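Local coordinates for starch synthase I (Hordeum vulgare, PDB 4HLN), which is a plant starch synthase, a glycosyltransferase built of two Rossmann-like domains in the GT-B manner, at residues 368-373 / 377-382. Residues are numbered along the deposited sequence; the frame is centred on the assembly and turned at random.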
ATOM      1  N   GLU A 368      -3.917   4.668 -18.133  1.00 60.27           N
ATOM      2  CA  GLU A 368      -3.515   3.487 -18.874  1.00 60.78           C
ATOM      3  C   GLU A 368      -3.096   2.356 -17.946  1.00 53.11           C
ATOM      4  O   GLU A 368      -3.465   1.200 -18.158  1.00 53.73           O
ATOM      5  CB  GLU A 368      -2.367   3.845 -19.832  1.00 73.57           C
ATOM      6  CG  GLU A 368      -2.708   4.924 -20.889  1.00 82.94           C
ATOM      7  CD  GLU A 368      -3.077   6.312 -20.316  1.00 91.52           C
ATOM      8  OE1 GLU A 368      -2.638   6.670 -19.196  1.00 91.28           O
ATOM      9  OE2 GLU A 368      -3.812   7.057 -21.008  1.00 86.75           O
ATOM     10  N   VAL A 369      -2.315   2.689 -16.924  1.00 53.34           N
ATOM     11  CA  VAL A 369      -1.847   1.682 -15.980  1.00 56.70           C
ATOM     12  C   VAL A 369      -3.031   1.120 -15.195  1.00 55.98           C
ATOM     13  O   VAL A 369      -3.197  -0.099 -15.078  1.00 50.36           O
ATOM     14  CB  VAL A 369      -0.777   2.249 -15.021  1.00 51.75           C
ATOM     15  CG1 VAL A 369      -0.471   1.263 -13.909  1.00 46.00           C
ATOM     16  CG2 VAL A 369       0.487   2.578 -15.788  1.00 53.61           C
ATOM     17  N   THR A 370      -3.861   2.017 -14.673  1.00 51.16           N
ATOM     18  CA  THR A 370      -5.043   1.611 -13.933  1.00 51.47           C
ATOM     19  C   THR A 370      -5.948   0.707 -14.779  1.00 53.70           C
ATOM     20  O   THR A 370      -6.458  -0.308 -14.296  1.00 49.78           O
ATOM     21  CB  THR A 370      -5.827   2.819 -13.440  1.00 53.07           C
ATOM     22  OG1 THR A 370      -5.014   3.577 -12.535  1.00 61.50           O
ATOM     23  CG2 THR A 370      -7.075   2.365 -12.721  1.00 50.58           C
ATOM     24  N   THR A 371      -6.129   1.068 -16.046  1.00 53.04           N
ATOM     25  CA  THR A 371      -6.964   0.282 -16.958  1.00 45.51           C
ATOM     26  C   THR A 371      -6.402  -1.111 -17.206  1.00 46.55           C
ATOM     27  O   THR A 371      -7.134  -2.088 -17.347  1.00 46.33           O
ATOM     28  CB  THR A 371      -7.108   0.971 -18.298  1.00 52.82           C
ATOM     29  OG1 THR A 371      -8.065   2.031 -18.177  1.00 63.20           O
ATOM     30  CG2 THR A 371      -7.581  -0.024 -19.344  1.00 57.34           C
ATOM     31  N   ALA A 372      -5.086  -1.193 -17.251  1.00 45.26           N
ATOM     32  CA  ALA A 372      -4.409  -2.456 -17.447  1.00 32.06           C
ATOM     33  C   ALA A 372      -4.483  -3.327 -16.196  1.00 48.97           C
ATOM     34  O   ALA A 372      -4.466  -4.560 -16.293  1.00 44.48           O
ATOM     35  CB  ALA A 372      -2.966  -2.193 -17.810  1.00 31.84           C
ATOM     36  N   GLU A 373      -4.547  -2.697 -15.020  1.00 51.67           N
ATOM     37  CA  GLU A 373      -4.542  -3.467 -13.769  1.00 55.45           C
ATOM     38  C   GLU A 373      -5.923  -3.978 -13.378  1.00 56.07           C
ATOM     39  O   GLU A 373      -6.043  -5.061 -12.797  1.00 48.99           O
ATOM     40  CB  GLU A 373      -3.949  -2.666 -12.606  1.00 55.10           C
ATOM     41  CG  GLU A 373      -2.493  -2.271 -12.788  1.00 71.50           C
ATOM     42  CD  GLU A 373      -1.533  -3.455 -12.724  1.00 77.60           C
ATOM     43  OE1 GLU A 373      -1.877  -4.473 -12.074  1.00 68.98           O
ATOM     44  OE2 GLU A 373      -0.430  -3.357 -13.325  1.00 79.88           O
ATOM     45  N   GLY A 377     -13.663  -0.804 -17.188  1.00 55.47           N
ATOM     46  CA  GLY A 377     -14.959  -0.635 -16.545  1.00 37.21           C
ATOM     47  C   GLY A 377     -14.765  -0.050 -15.157  1.00 49.18           C
ATOM     48  O   GLY A 377     -15.365   0.964 -14.778  1.00 44.95           O
ATOM     49  N   LEU A 378     -13.892  -0.695 -14.399  1.00 42.75           N
ATOM     50  CA  LEU A 378     -13.613  -0.266 -13.050  1.00 46.88           C
ATOM     51  C   LEU A 378     -12.978   1.118 -13.036  1.00 53.86           C
ATOM     52  O   LEU A 378     -13.254   1.920 -12.160  1.00 53.50           O
ATOM     53  CB  LEU A 378     -12.686  -1.266 -12.356  1.00 44.69           C
ATOM     54  CG  LEU A 378     -12.562  -1.028 -10.844  1.00 43.93           C
ATOM     55  CD1 LEU A 378     -13.935  -1.042 -10.181  1.00 32.94           C
ATOM     56  CD2 LEU A 378     -11.658  -2.056 -10.202  1.00 43.27           C
ATOM     57  N   ASN A 379     -12.117   1.392 -14.004  1.00 54.67           N
ATOM     58  CA  ASN A 379     -11.433   2.672 -14.043  1.00 46.75           C
ATOM     59  C   ASN A 379     -12.403   3.852 -14.202  1.00 49.77           C
ATOM     60  O   ASN A 379     -12.273   4.878 -13.536  1.00 55.24           O
ATOM     61  CB  ASN A 379     -10.388   2.674 -15.147  1.00 49.27           C
ATOM     62  CG  ASN A 379      -9.334   3.739 -14.945  1.00 66.82           C
ATOM     63  OD1 ASN A 379      -9.511   4.663 -14.149  1.00 71.30           O
ATOM     64  ND2 ASN A 379      -8.222   3.614 -15.664  1.00 73.42           N
ATOM     65  N   GLU A 380     -13.380   3.707 -15.082  1.00 45.33           N
ATOM     66  CA  GLU A 380     -14.361   4.758 -15.268  1.00 57.00           C
ATOM     67  C   GLU A 380     -15.206   4.945 -14.011  1.00 57.77           C
ATOM     68  O   GLU A 380     -15.583   6.062 -13.649  1.00 58.93           O
ATOM     69  CB  GLU A 380     -15.224   4.461 -16.489  1.00 66.96           C
ATOM     70  CG  GLU A 380     -14.560   4.900 -17.780  1.00 86.35           C
ATOM     71  CD  GLU A 380     -14.878   3.985 -18.944  1.00109.84           C
ATOM     72  OE1 GLU A 380     -14.334   4.223 -20.047  1.00109.19           O
ATOM     73  OE2 GLU A 380     -15.664   3.029 -18.753  1.00120.71           O
ATOM     74  N   LEU A 381     -15.482   3.839 -13.338  1.00 55.75           N
ATOM     75  CA  LEU A 381     -16.216   3.872 -12.086  1.00 45.68           C
ATOM     76  C   LEU A 381     -15.459   4.691 -11.046  1.00 47.63           C
ATOM     77  O   LEU A 381     -16.004   5.612 -10.456  1.00 53.73           O
ATOM     78  CB  LEU A 381     -16.409   2.454 -11.580  1.00 43.20           C
ATOM     79  CG  LEU A 381     -17.585   2.291 -10.636  1.00 52.28           C
ATOM     80  CD1 LEU A 381     -18.825   2.859 -11.292  1.00 43.59           C
ATOM     81  CD2 LEU A 381     -17.765   0.830 -10.319  1.00 67.29           C
ATOM     82  N   LEU A 382     -14.196   4.341 -10.829  1.00 35.51           N
ATOM     83  CA  LEU A 382     -13.326   5.099  -9.954  1.00 39.50           C
ATOM     84  C   LEU A 382     -13.319   6.577 -10.283  1.00 51.82           C
ATOM     85  O   LEU A 382     -13.518   7.411  -9.399  1.00 56.76           O
ATOM     86  CB  LEU A 382     -11.895   4.585 -10.029  1.00 42.45           C
ATOM     87  CG  LEU A 382     -11.619   3.230  -9.388  1.00 53.60           C
ATOM     88  CD1 LEU A 382     -10.155   2.879  -9.541  1.00 53.75           C
ATOM     89  CD2 LEU A 382     -12.012   3.210  -7.930  1.00 41.54           C
TER
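Segments 368-373 and 377-382, of the consecutive short helices 367-374 and 376-384, meet at a sharp bend in the N-terminal Rossmann-like domain of the GT-B fold, their axes 8.6 Å apart at closest approach and their directions 128° apart. Thr371 CA and Asn379 CA are only 5.8 Å from each other. A single residue separates the two helices, and Asn379 bridges them. With its CG anti to the backbone N (chi1 -160°), Asn379 extends its carboxamide across the gap, at about a right angle to the side chains of Thr370 and Thr371. Its ND2 donates a hydrogen bond to Thr371 OG1, 3.0 Å long with an N-H...O angle of 153°; the hydroxyl is tilted a little from the amide plane. Both threonines hold OG1 beside the backbone N, from where it makes a weak hydrogen bond one turn back, Thr371 to Trp367 O and Thr370 to Ser366 O. The methyl of Thr370 lies over one face of the carboxamide, CG2 3.5 Å from Asn379 CG. Beyond the polar bridge, Leu382 turns toward the same methyl and also packs on Val352 of helix 347-354, joining the helix pair to the body of the domain. This apolar contact is a loose one, Leu382 CD1 standing 4.5 Å from Thr370 CG2.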